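Local coordinates for nitrogenase molybdenum-iron protein beta chain (Clostridium pasteurianum, PDB 4WES) that forms, with the alpha chain, the molybdenum-iron component of nitrogenase, which reduces dinitrogen to ammonia, and shares an [8Fe-7S] cluster with that chain, at residues D3-E8 against D373-H378; G319-I324 against T343-M348; W380-G385 against A399-I404; S391-K396 against F411-R416. All blocks are in the same frame, centred on the assembly; numbering follows the deposited sequence.

Contact 1 (D3-E8 against D373-H378)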
loop_
_atom_site.group_PDB
_atom_site.type_symbol
_atom_site.label_atom_id
_atom_site.label_comp_id
_atom_site.label_asym_id
_atom_site.label_seq_id
_atom_site.Cartn_x
_atom_site.Cartn_y
_atom_site.Cartn_z
ATOM N N ASP B 3 -11.271 20.783 12.342
ATOM C CA ASP B 3 -10.797 21.898 13.182
ATOM C C ASP B 3 -11.708 22.115 14.367
ATOM O O ASP B 3 -11.253 22.683 15.376
ATOM C CB ASP B 3 -10.678 23.173 12.373
ATOM C CG ASP B 3 -9.594 23.138 11.321
ATOM O OD1 ASP B 3 -8.839 22.176 11.262
ATOM O OD2 ASP B 3 -9.478 24.134 10.583
ATOM N N ALA B 4 -12.968 21.735 14.279
ATOM C CA ALA B 4 -13.928 21.928 15.359
ATOM C C ALA B 4 -13.811 20.926 16.469
ATOM O O ALA B 4 -14.527 21.028 17.452
ATOM C CB ALA B 4 -15.358 21.931 14.801
ATOM N N THR B 5 -12.912 19.945 16.350
ATOM C CA THR B 5 -12.747 18.948 17.389
ATOM C C THR B 5 -11.707 19.423 18.414
ATOM O O THR B 5 -10.533 19.545 18.060
ATOM C CB THR B 5 -12.297 17.616 16.772
ATOM O OG1 THR B 5 -13.284 17.245 15.814
ATOM C CG2 THR B 5 -12.174 16.557 17.851
ATOM N N PRO B 6 -12.129 19.695 19.659
ATOM C CA PRO B 6 -11.146 20.222 20.602
ATOM C C PRO B 6 -10.375 19.127 21.289
ATOM O O PRO B 6 -10.792 17.969 21.322
ATOM C CB PRO B 6 -12.004 20.964 21.618
ATOM C CG PRO B 6 -13.359 20.394 21.550
ATOM C CD PRO B 6 -13.489 19.646 20.222
ATOM N N LYS B 7 -9.247 19.519 21.877
ATOM C CA LYS B 7 -8.478 18.596 22.692
ATOM C C LYS B 7 -9.200 18.237 23.996
ATOM O O LYS B 7 -9.115 17.134 24.474
ATOM C CB LYS B 7 -7.132 19.243 23.003
ATOM C CG LYS B 7 -6.184 18.373 23.804
ATOM C CD LYS B 7 -4.844 19.029 23.991
ATOM C CE LYS B 7 -3.955 18.165 24.877
ATOM N NZ LYS B 7 -2.653 18.815 25.143
ATOM N N GLU B 8 -9.885 19.208 24.591
ATOM C CA GLU B 8 -10.526 18.980 25.886
ATOM C C GLU B 8 -11.720 18.035 25.739
ATOM O O GLU B 8 -12.687 18.318 25.027
ATOM C CB GLU B 8 -10.928 20.314 26.497
ATOM C CG GLU B 8 -9.779 21.308 26.670
ATOM C CD GLU B 8 -9.068 21.892 25.409
ATOM O OE1 GLU B 8 -9.695 22.088 24.292
ATOM O OE2 GLU B 8 -7.838 22.222 25.588
ATOM N N ASP B 373 -17.528 6.936 19.223
ATOM C CA ASP B 373 -17.554 7.373 17.835
ATOM C C ASP B 373 -16.196 7.931 17.398
ATOM O O ASP B 373 -15.231 7.945 18.174
ATOM C CB ASP B 373 -18.740 8.329 17.599
ATOM C CG ASP B 373 -18.736 9.540 18.512
ATOM O OD1 ASP B 373 -17.651 10.104 18.762
ATOM O OD2 ASP B 373 -19.837 9.955 18.923
ATOM N N PHE B 374 -16.087 8.314 16.127
ATOM C CA PHE B 374 -14.826 8.833 15.598
ATOM C C PHE B 374 -14.442 10.165 16.223
ATOM O O PHE B 374 -13.280 10.535 16.175
ATOM C CB PHE B 374 -14.892 8.981 14.075
ATOM C CG PHE B 374 -14.734 7.704 13.272
ATOM C CD1 PHE B 374 -13.494 7.301 12.836
ATOM C CD2 PHE B 374 -15.820 6.903 12.950
ATOM C CE1 PHE B 374 -13.325 6.179 12.068
ATOM C CE2 PHE B 374 -15.667 5.755 12.192
ATOM C CZ PHE B 374 -14.407 5.395 11.765
ATOM N N PHE B 375 -15.413 10.914 16.748
ATOM C CA PHE B 375 -15.081 12.159 17.449
ATOM C C PHE B 375 -14.383 11.841 18.758
ATOM O O PHE B 375 -13.345 12.465 19.071
ATOM C CB PHE B 375 -16.370 12.979 17.624
ATOM C CG PHE B 375 -16.162 14.394 18.090
ATOM C CD1 PHE B 375 -16.143 15.447 17.199
ATOM C CD2 PHE B 375 -16.047 14.685 19.438
ATOM C CE1 PHE B 375 -16.011 16.750 17.618
ATOM C CE2 PHE B 375 -15.896 15.999 19.853
ATOM C CZ PHE B 375 -15.904 17.034 18.953
ATOM N N ASP B 376 -14.908 10.877 19.507
ATOM C CA ASP B 376 -14.215 10.422 20.729
ATOM C C ASP B 376 -12.769 10.061 20.446
ATOM O O ASP B 376 -11.850 10.511 21.135
ATOM C CB ASP B 376 -14.880 9.177 21.288
ATOM C CG ASP B 376 -16.251 9.421 21.925
ATOM O OD1 ASP B 376 -16.421 10.420 22.665
ATOM O OD2 ASP B 376 -17.121 8.533 21.743
ATOM N N VAL B 377 -12.540 9.194 19.441
ATOM C CA VAL B 377 -11.203 8.690 19.264
ATOM C C VAL B 377 -10.266 9.831 18.871
ATOM O O VAL B 377 -9.102 9.857 19.282
ATOM C CB VAL B 377 -11.157 7.506 18.299
ATOM C CG1 VAL B 377 -9.715 7.041 18.099
ATOM C CG2 VAL B 377 -11.942 6.354 18.882
ATOM N N HIS B 378 -10.749 10.736 18.018
ATOM C CA HIS B 378 -9.912 11.876 17.662
ATOM C C HIS B 378 -9.512 12.667 18.910
ATOM O O HIS B 378 -8.344 13.040 19.082
ATOM C CB HIS B 378 -10.601 12.735 16.619
ATOM C CG HIS B 378 -9.695 13.759 16.028
ATOM N ND1 HIS B 378 -10.178 14.770 15.242
ATOM C CD2 HIS B 378 -8.344 13.908 16.081
ATOM C CE1 HIS B 378 -9.159 15.517 14.851
ATOM N NE2 HIS B 378 -8.031 14.995 15.332
HETATM O O HOH W 1 -12.976 14.682 15.069
#

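Contact 2 (G319-I324 against T343-M348)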
loop_
_atom_site.group_PDB
_atom_site.type_symbol
_atom_site.label_atom_id
_atom_site.label_comp_id
_atom_site.label_asym_id
_atom_site.label_seq_id
_atom_site.Cartn_x
_atom_site.Cartn_y
_atom_site.Cartn_z
ATOM N N GLY B 319 -14.367 -0.048 14.672
ATOM C CA GLY B 319 -15.151 -0.848 13.737
ATOM C C GLY B 319 -16.175 -1.708 14.404
ATOM O O GLY B 319 -16.689 -1.373 15.478
ATOM N N ASP B 320 -16.511 -2.798 13.742
ATOM C CA ASP B 320 -17.586 -3.657 14.171
ATOM C C ASP B 320 -17.052 -4.672 15.190
ATOM O O ASP B 320 -15.873 -5.040 15.186
ATOM C CB ASP B 320 -18.197 -4.332 12.940
ATOM C CG ASP B 320 -18.844 -3.365 12.013
ATOM O OD1 ASP B 320 -19.247 -2.263 12.461
ATOM O OD2 ASP B 320 -19.009 -3.695 10.810
ATOM N N PRO B 321 -17.915 -5.155 16.109
ATOM C CA PRO B 321 -17.354 -5.798 17.295
ATOM C C PRO B 321 -16.621 -7.091 17.013
ATOM O O PRO B 321 -15.544 -7.334 17.580
ATOM C CB PRO B 321 -18.564 -6.035 18.213
ATOM C CG PRO B 321 -19.661 -5.240 17.684
ATOM C CD PRO B 321 -19.338 -4.833 16.265
ATOM N N ASP B 322 -17.180 -7.977 16.172
ATOM C CA ASP B 322 -16.533 -9.268 15.970
ATOM C C ASP B 322 -15.127 -9.091 15.381
ATOM O O ASP B 322 -14.155 -9.691 15.841
ATOM C CB ASP B 322 -17.360 -10.178 15.058
ATOM C CG ASP B 322 -18.762 -10.497 15.594
ATOM O OD1 ASP B 322 -18.894 -10.719 16.817
ATOM O OD2 ASP B 322 -19.703 -10.523 14.752
ATOM N N GLU B 323 -15.048 -8.282 14.323
ATOM C CA GLU B 323 -13.782 -8.054 13.633
ATOM C C GLU B 323 -12.772 -7.325 14.502
ATOM O O GLU B 323 -11.577 -7.626 14.467
ATOM C CB GLU B 323 -14.044 -7.235 12.313
ATOM C CG GLU B 323 -14.520 -5.785 12.535
ATOM C CD GLU B 323 -14.900 -4.910 11.295
ATOM O OE1 GLU B 323 -14.916 -5.558 10.186
ATOM O OE2 GLU B 323 -15.049 -3.560 11.451
ATOM N N ILE B 324 -13.242 -6.370 15.304
ATOM C CA ILE B 324 -12.318 -5.587 16.135
ATOM C C ILE B 324 -11.837 -6.380 17.361
ATOM O O ILE B 324 -10.704 -6.224 17.777
ATOM C CB ILE B 324 -12.926 -4.218 16.508
ATOM C CG1 ILE B 324 -13.139 -3.355 15.268
ATOM C CG2 ILE B 324 -12.068 -3.490 17.532
ATOM C CD1 ILE B 324 -11.858 -2.979 14.518
ATOM N N THR B 343 -16.119 0.483 19.261
ATOM C CA THR B 343 -17.171 0.101 18.335
ATOM C C THR B 343 -18.389 0.980 18.568
ATOM O O THR B 343 -18.657 1.357 19.721
ATOM C CB THR B 343 -17.556 -1.387 18.475
ATOM O OG1 THR B 343 -18.547 -1.705 17.477
ATOM C CG2 THR B 343 -18.103 -1.750 19.807
ATOM N N GLY B 344 -19.135 1.248 17.511
ATOM C CA GLY B 344 -20.430 1.886 17.654
ATOM C C GLY B 344 -21.560 0.942 17.986
ATOM O O GLY B 344 -22.651 1.379 18.334
ATOM N N THR B 345 -21.327 -0.361 17.852
ATOM C CA THR B 345 -22.386 -1.347 18.075
ATOM C C THR B 345 -22.501 -1.608 19.581
ATOM O O THR B 345 -21.518 -1.898 20.240
ATOM C CB THR B 345 -22.060 -2.634 17.333
ATOM O OG1 THR B 345 -22.094 -2.386 15.914
ATOM C CG2 THR B 345 -23.067 -3.708 17.622
ATOM N N PRO B 346 -23.738 -1.551 20.134
ATOM C CA PRO B 346 -23.899 -1.778 21.560
ATOM C C PRO B 346 -23.665 -3.233 21.942
ATOM O O PRO B 346 -23.756 -4.137 21.104
ATOM C CB PRO B 346 -25.338 -1.373 21.814
ATOM C CG PRO B 346 -26.018 -1.497 20.524
ATOM C CD PRO B 346 -24.987 -1.162 19.484
ATOM N N GLY B 347 -23.359 -3.428 23.218
ATOM C CA GLY B 347 -23.215 -4.763 23.792
ATOM C C GLY B 347 -22.015 -4.849 24.712
ATOM O O GLY B 347 -20.975 -4.262 24.442
ATOM N N MET B 348 -22.155 -5.605 25.799
ATOM C CA MET B 348 -21.087 -5.726 26.790
ATOM C C MET B 348 -19.969 -6.680 26.394
ATOM O O MET B 348 -18.869 -6.589 26.912
ATOM C CB MET B 348 -21.653 -6.189 28.134
ATOM C CG MET B 348 -22.751 -5.280 28.652
ATOM S SD MET B 348 -22.128 -3.638 29.047
ATOM C CE MET B 348 -22.288 -2.714 27.525
HETATM O O HOH W 2 -20.081 -0.984 14.732
#

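Contact 3 (W380-G385 against A399-I404)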
loop_
_atom_site.group_PDB
_atom_site.type_symbol
_atom_site.label_atom_id
_atom_site.label_comp_id
_atom_site.label_asym_id
_atom_site.label_seq_id
_atom_site.Cartn_x
_atom_site.Cartn_y
_atom_site.Cartn_z
ATOM N N TRP B 380 -9.236 11.618 21.946
ATOM C CA TRP B 380 -8.246 10.855 22.693
ATOM C C TRP B 380 -6.858 10.988 22.073
ATOM O O TRP B 380 -5.875 11.156 22.802
ATOM C CB TRP B 380 -8.648 9.386 22.776
ATOM C CG TRP B 380 -9.974 9.144 23.402
ATOM C CD1 TRP B 380 -10.752 10.021 24.137
ATOM C CD2 TRP B 380 -10.699 7.929 23.349
ATOM N NE1 TRP B 380 -11.920 9.411 24.519
ATOM C CE2 TRP B 380 -11.911 8.129 24.034
ATOM C CE3 TRP B 380 -10.437 6.683 22.771
ATOM C CZ2 TRP B 380 -12.850 7.114 24.175
ATOM C CZ3 TRP B 380 -11.367 5.687 22.907
ATOM C CH2 TRP B 380 -12.551 5.908 23.609
ATOM N N ILE B 381 -6.796 10.900 20.745
ATOM C CA ILE B 381 -5.527 11.021 20.038
ATOM C C ILE B 381 -4.870 12.365 20.286
ATOM O O ILE B 381 -3.659 12.453 20.417
ATOM C CB ILE B 381 -5.733 10.737 18.548
ATOM C CG1 ILE B 381 -5.980 9.240 18.341
ATOM C CG2 ILE B 381 -4.568 11.205 17.718
ATOM C CD1 ILE B 381 -6.518 8.880 16.964
ATOM N N LYS B 382 -5.686 13.421 20.373
ATOM C CA LYS B 382 -5.119 14.736 20.662
ATOM C C LYS B 382 -4.470 14.835 22.042
ATOM O O LYS B 382 -3.619 15.706 22.275
ATOM C CB LYS B 382 -6.192 15.823 20.548
ATOM C CG LYS B 382 -6.683 16.051 19.134
ATOM C CD LYS B 382 -7.825 17.050 19.117
ATOM C CE LYS B 382 -8.204 17.382 17.698
ATOM N NZ LYS B 382 -7.070 18.037 16.978
ATOM N N ASN B 383 -4.908 13.974 22.957
ATOM C CA ASN B 383 -4.325 13.921 24.293
ATOM C C ASN B 383 -3.141 12.990 24.418
ATOM O O ASN B 383 -2.219 13.284 25.177
ATOM C CB ASN B 383 -5.408 13.599 25.308
ATOM C CG ASN B 383 -6.314 14.786 25.545
ATOM O OD1 ASN B 383 -6.022 15.608 26.401
ATOM N ND2 ASN B 383 -7.386 14.894 24.786
ATOM N N GLU B 384 -3.150 11.876 23.691
ATOM C CA GLU B 384 -1.974 11.011 23.609
ATOM C C GLU B 384 -2.021 10.346 22.223
ATOM O O GLU B 384 -2.988 9.648 21.890
ATOM C CB GLU B 384 -1.955 9.949 24.711
ATOM C CG GLU B 384 -0.727 9.060 24.604
ATOM C CD GLU B 384 -0.682 7.930 25.609
ATOM O OE1 GLU B 384 -1.566 7.875 26.518
ATOM O OE2 GLU B 384 0.222 7.050 25.471
ATOM N N GLY B 385 -1.005 10.610 21.421
ATOM C CA GLY B 385 -0.980 10.158 20.055
ATOM C C GLY B 385 -0.808 8.660 19.910
ATOM O O GLY B 385 -0.448 7.958 20.836
ATOM N N ALA B 399 -6.479 10.483 10.126
ATOM C CA ALA B 399 -5.150 10.104 9.675
ATOM C C ALA B 399 -4.439 11.291 9.049
ATOM O O ALA B 399 -3.240 11.490 9.276
ATOM C CB ALA B 399 -5.233 8.945 8.684
ATOM N N ARG B 400 -5.162 12.058 8.243
ATOM C CA ARG B 400 -4.532 13.222 7.629
ATOM C C ARG B 400 -4.273 14.317 8.669
ATOM O O ARG B 400 -3.190 14.893 8.731
ATOM C CB ARG B 400 -5.401 13.767 6.484
ATOM C CG ARG B 400 -4.889 15.116 6.023
ATOM C CD ARG B 400 -5.305 15.468 4.644
ATOM N NE ARG B 400 -5.039 16.869 4.384
ATOM C CZ ARG B 400 -5.027 17.420 3.185
ATOM N NH1 ARG B 400 -5.191 16.706 2.090
ATOM N NH2 ARG B 400 -4.854 18.729 3.085
ATOM N N GLU B 401 -5.276 14.650 9.479
ATOM C CA GLU B 401 -5.118 15.747 10.449
ATOM C C GLU B 401 -3.988 15.453 11.418
ATOM O O GLU B 401 -3.248 16.386 11.768
ATOM C CB GLU B 401 -6.427 15.957 11.196
ATOM C CG GLU B 401 -6.357 16.943 12.350
ATOM C CD GLU B 401 -5.997 18.358 11.980
ATOM O OE1 GLU B 401 -5.824 18.684 10.771
ATOM O OE2 GLU B 401 -5.906 19.183 12.936
ATOM N N GLU B 402 -3.873 14.223 11.886
ATOM C CA GLU B 402 -2.909 13.867 12.912
ATOM C C GLU B 402 -1.650 13.203 12.378
ATOM O O GLU B 402 -0.747 12.898 13.163
ATOM C CB GLU B 402 -3.598 12.984 13.952
ATOM C CG GLU B 402 -4.806 13.648 14.629
ATOM C CD GLU B 402 -4.484 14.881 15.435
ATOM O OE1 GLU B 402 -5.363 15.770 15.526
ATOM O OE2 GLU B 402 -3.359 14.981 15.994
ATOM N N ASN B 403 -1.591 12.982 11.063
ATOM C CA ASN B 403 -0.427 12.372 10.431
ATOM C C ASN B 403 -0.140 10.994 10.990
ATOM O O ASN B 403 0.951 10.701 11.450
ATOM C CB ASN B 403 0.782 13.298 10.505
ATOM C CG ASN B 403 1.921 12.849 9.611
ATOM O OD1 ASN B 403 1.759 12.033 8.710
ATOM N ND2 ASN B 403 3.101 13.394 9.847
ATOM N N ILE B 404 -1.133 10.097 10.896
ATOM C CA ILE B 404 -1.035 8.738 11.420
ATOM C C ILE B 404 -1.092 7.743 10.267
ATOM O O ILE B 404 -2.023 7.796 9.451
ATOM C CB ILE B 404 -2.208 8.414 12.384
ATOM C CG1 ILE B 404 -2.348 9.436 13.494
ATOM C CG2 ILE B 404 -2.026 7.031 12.987
ATOM C CD1 ILE B 404 -3.659 9.357 14.222
HETATM O O HOH W 3 -8.301 18.911 14.618
#

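Contact 4 (S391-K396 against F411-R416)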
loop_
_atom_site.group_PDB
_atom_site.type_symbol
_atom_site.label_atom_id
_atom_site.label_comp_id
_atom_site.label_asym_id
_atom_site.label_seq_id
_atom_site.Cartn_x
_atom_site.Cartn_y
_atom_site.Cartn_z
ATOM N N SER B 391 -9.341 1.538 10.574
ATOM C CA SER B 391 -10.762 1.803 10.579
ATOM C C SER B 391 -11.292 1.788 9.165
ATOM O O SER B 391 -10.535 1.634 8.209
ATOM C CB SER B 391 -11.085 3.190 11.202
ATOM O OG SER B 391 -10.726 4.267 10.324
ATOM N N ASN B 392 -12.595 2.069 9.022
ATOM C CA ASN B 392 -13.158 2.243 7.694
ATOM C C ASN B 392 -12.731 3.591 7.121
ATOM O O ASN B 392 -11.913 4.327 7.701
ATOM C CB ASN B 392 -14.681 2.066 7.738
ATOM C CG ASN B 392 -15.402 3.200 8.461
ATOM O OD1 ASN B 392 -14.915 4.320 8.548
ATOM N ND2 ASN B 392 -16.606 2.901 8.939
ATOM N N THR B 393 -13.261 3.937 5.936
ATOM C CA THR B 393 -12.860 5.148 5.230
ATOM C C THR B 393 -12.849 6.402 6.080
ATOM O O THR B 393 -12.016 7.299 5.876
ATOM C CB THR B 393 -13.711 5.318 3.975
ATOM O OG1 THR B 393 -13.369 4.300 3.035
ATOM C CG2 THR B 393 -13.593 6.667 3.307
ATOM N N TYR B 394 -13.797 6.525 7.004
ATOM C CA TYR B 394 -13.946 7.781 7.752
ATOM C C TYR B 394 -12.783 8.081 8.671
ATOM O O TYR B 394 -12.603 9.233 9.068
ATOM C CB TYR B 394 -15.293 7.802 8.489
ATOM C CG TYR B 394 -16.431 7.932 7.510
ATOM C CD1 TYR B 394 -16.698 9.160 6.910
ATOM C CD2 TYR B 394 -17.237 6.858 7.158
ATOM C CE1 TYR B 394 -17.711 9.314 5.979
ATOM C CE2 TYR B 394 -18.256 7.016 6.233
ATOM C CZ TYR B 394 -18.506 8.219 5.660
ATOM O OH TYR B 394 -19.530 8.381 4.755
ATOM N N GLY B 395 -11.938 7.095 8.945
ATOM C CA GLY B 395 -10.706 7.386 9.678
ATOM C C GLY B 395 -9.721 8.243 8.903
ATOM O O GLY B 395 -8.818 8.807 9.498
ATOM N N LYS B 396 -9.891 8.344 7.582
ATOM C CA LYS B 396 -8.917 9.068 6.773
ATOM C C LYS B 396 -8.755 10.512 7.188
ATOM O O LYS B 396 -7.699 11.118 6.994
ATOM C CB LYS B 396 -9.300 8.996 5.233
ATOM C CG LYS B 396 -10.533 9.777 4.858
ATOM C CD LYS B 396 -11.224 9.464 3.493
ATOM C CE LYS B 396 -10.464 9.894 2.339
ATOM N NZ LYS B 396 -10.973 9.347 1.092
ATOM N N PHE B 411 -15.908 -1.715 7.267
ATOM C CA PHE B 411 -17.033 -1.295 6.434
ATOM C C PHE B 411 -17.545 0.073 6.862
ATOM O O PHE B 411 -17.752 0.267 8.063
ATOM C CB PHE B 411 -18.176 -2.323 6.582
ATOM C CG PHE B 411 -19.450 -1.941 5.864
ATOM C CD1 PHE B 411 -19.590 -2.147 4.528
ATOM C CD2 PHE B 411 -20.508 -1.417 6.553
ATOM C CE1 PHE B 411 -20.762 -1.780 3.872
ATOM C CE2 PHE B 411 -21.669 -1.068 5.940
ATOM C CZ PHE B 411 -21.793 -1.220 4.594
ATOM N N PRO B 412 -17.834 0.957 5.915
ATOM C CA PRO B 412 -17.533 0.852 4.485
ATOM C C PRO B 412 -16.158 1.418 4.137
ATOM O O PRO B 412 -15.717 2.406 4.727
ATOM C CB PRO B 412 -18.646 1.692 3.847
ATOM C CG PRO B 412 -18.929 2.726 4.836
ATOM C CD PRO B 412 -18.657 2.150 6.203
ATOM N N ILE B 413 -15.521 0.773 3.153
ATOM C CA ILE B 413 -14.292 1.262 2.540
ATOM C C ILE B 413 -14.705 1.678 1.137
ATOM O O ILE B 413 -15.007 0.817 0.302
ATOM C CB ILE B 413 -13.185 0.196 2.504
ATOM C CG1 ILE B 413 -12.840 -0.299 3.921
ATOM C CG2 ILE B 413 -11.980 0.753 1.804
ATOM C CD1 ILE B 413 -11.958 -1.529 3.897
ATOM N N MET B 414 -14.740 2.991 0.895
ATOM C CA MET B 414 -15.408 3.549 -0.291
ATOM C C MET B 414 -14.438 4.324 -1.180
ATOM O O MET B 414 -14.905 4.953 -2.129
ATOM C CB MET B 414 -16.552 4.477 0.118
ATOM C CG MET B 414 -17.598 3.744 0.945
ATOM S SD MET B 414 -19.009 4.737 1.414
ATOM C CE MET B 414 -18.287 5.860 2.605
ATOM N N ASP B 415 -13.144 4.247 -0.901
ATOM C CA ASP B 415 -12.205 5.141 -1.541
ATOM C C ASP B 415 -10.993 4.447 -2.133
ATOM O O ASP B 415 -10.048 5.128 -2.499
ATOM C CB ASP B 415 -11.785 6.281 -0.593
ATOM C CG ASP B 415 -11.202 5.821 0.735
ATOM O OD1 ASP B 415 -11.363 4.628 1.117
ATOM O OD2 ASP B 415 -10.563 6.680 1.383
ATOM N N ARG B 416 -11.051 3.121 -2.267
ATOM C CA ARG B 416 -9.929 2.409 -2.902
ATOM C C ARG B 416 -10.499 1.289 -3.794
ATOM O O ARG B 416 -11.644 0.858 -3.623
ATOM C CB ARG B 416 -8.951 1.859 -1.899
ATOM C CG ARG B 416 -8.159 2.915 -1.114
ATOM C CD ARG B 416 -7.206 3.712 -2.015
ATOM N NE ARG B 416 -6.336 4.645 -1.309
ATOM C CZ ARG B 416 -6.682 5.885 -0.985
ATOM N NH1 ARG B 416 -7.881 6.372 -1.209
ATOM N NH2 ARG B 416 -5.800 6.691 -0.395
#

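Contact 1 (D3-E8 against D373-H378)
Over one face of the Phe375 ring lies the methyl group of Thr5, a CH-pi contact in which CG2 stands 4.0 Å from the ring centroid and 17° off the normal, while the carbonyl O of Ala4 approaches the ring's edge near its plane. The His378 ring takes Thr5 CG2 obliquely, and a water lies at its edge, in the ring plane, bonded to ND1. The motif on the partner side is the first turn of helix 374-383, opened by a capping box; against it lies the irregular N-terminal segment 3-8. Both rings swing out along the same side of that turn, their CG atoms anti to the backbone N (chi1 -169° in each), and Thr5 points in between them. A threonine suits the spot because its two branches do different work: the methyl serves the aromatic face, while OG1 binds the water that also meets His378 ND1, and hydrogen-bonds to Tyr104 of the alpha chain. His378 is held at its other nitrogen too, since NE2 is hydrogen-bonded to Glu402. Pro6 adds an apolar ring carbon, CD, 3.8 Å from Phe375 CZ. Here two aspartates, short enough to turn back on the backbone, close the capping box: Asp376 N donates to Asp373 OD1, and Asp373 N to Asp376 OD2. Arg12 forms salt bridges with both aspartates, which would offset their gathered negative charge. At the water, the two bonds are nearly equal, 2.7 Å to Thr5 OG1 and 2.8 Å to His378 ND1.

Contact 2 (G319-I324 against T343-M348)
Gly319 and Thr343 bring their backbones within 5.1 Å, CA to CA, where the chain leaves two neighbouring parallel strands. From there the Thr343 hydroxyl donates to Gly319 O at 2.7 Å, in the carbonyl plane. Its OG1 lies anti to the backbone N (chi1 -177°), a setting that also lets it accept from Thr345 N at 3.1 Å, closing an ST turn; one hydroxyl thus joins the segments and shapes its own loop. Pro321 fits the first turn of its helix, where its missing N-H costs no helical bond, and its ring crosses Thr343 and Thr345 at about a right angle, with CG 3.6 Å from Thr345 CB. A water beside this packing is hydrogen-bonded to Asp320 OD1, Thr343 OG1 and Thr345 OG1. Two of these polar groups have further partners, His146 for Asp320 and Ser145 for Thr345. Glycine suits position 319 because a side chain there would run into Glu323 OE2, which accepts from Asp320 N at 2.8 Å. The contact sits at the C-terminal edge of the sheet, within the beta-alpha-beta crossover of strand 314-318, helix 321-333 and strand 337-343, with Phe350 of the following helix 348-360 against Pro321 and Thr343.

Contact 3 (W380-G385 against A399-I404)
Ile381 and Ile404 reach toward each other tip to tip, their CD1 methyls 4.0 Å apart, while one residue along the helix Lys382, in one of its two conformers, crosses Glu402 at about a right angle to form a salt bridge. The apolar and the charged pair lie next to each other, and Glu402 belongs to both layers: its CG slides past Ile381 CG2 at 3.9 Å, running in the opposite direction, before the carboxylate turns outward. That turn comes from a bend at chi2 (-63°), which leaves the aliphatic part of the glutamate against the isoleucine and its OE1 near the lysine. In this conformer Lys382 spans the gap with its chain extended as far as CE and bent only at chi4, and NZ meets Glu402 OE1 at 3.2 Å, nearly along the C-O axis. With His378 as a second donor to OE1, the charged carboxylate would be favoured where the lysine is so placed. A water bonded to the same Lys382 NZ lies 2.9 Å from Glu401 OE2; Glu401 is further bonded through OE1 to the amino group of Met1. Branched isoleucines fill the buried side and charged residues the more accessible one. Such a division is characteristic of amphipathic helices in an alpha/beta domain, here the end of helix 374-383 and the end of helix 396-402 with the residues just after it, connected through strand 388-391 of the parallel sheet.

Contact 4 (S391-K396 against F411-R416)
Thr393 turns OG1 anti to its carbonyl carbon (chi1 -69°) while Asp415 sets CG between backbone N and carbonyl carbon (chi1 56°), and the two side chains meet from opposite directions. The hydroxyl donates to Asp415 OD1 at 2.8 Å, coming from above the carboxylate plane, and accepts from Met414 N at 2.9 Å, a double role that suits threonine. Beside it the backbones join: Thr393 N donates to Pro412 O at 3.1 Å. Asn392 uses both ends of its amide, ND2 giving a bond to Phe411 O (3.0 Å) from above that carbonyl's plane and OD1 accepting from Tyr394 N in an Asx turn. Lysine has the reach for the other oxygen: Lys396 NZ meets Asp415 OD2 at 2.7 Å on the anti side in a salt bridge, and NZ also bridges to Glu446 of the second beta subunit. Arg408 is a further partner of OD2, and these positive charges should keep the buried aspartate ionised. Met414 lays CE 3.5 Å from Tyr394 OH, which is itself hydrogen-bonded to Trp84 O of the alpha chain. Loops that follow adjacent parallel strands, 388-391 and 406-408, and meet at the sheet's C-terminal edge are characteristic of Rossmann-like alpha/beta domains; here they also meet an alpha chain and the second beta subunit.

In the fold
From the N terminus, contact 1 closes the longest loop, bringing residues 3-8 back to the start of helix 374-383 across 364 intervening residues. Contact 2 falls within that loop and closes a short helix-and-strand loop of its own, the second half of a beta-alpha-beta unit. Contact 3 opens after contact 1 has closed, on the same helix, and the two touch through Lys7 and Asn383. Contacts 3 and 4 cross, since their segments alternate along the chain: 391-396 lies between the segments of contact 3, and 411-416 follows both. Together the four tie the N-terminal segment, the helices and the loops to the five-stranded parallel sheet, with Phe374, from segment 373-378, packing on residues 391-395 of contact 4.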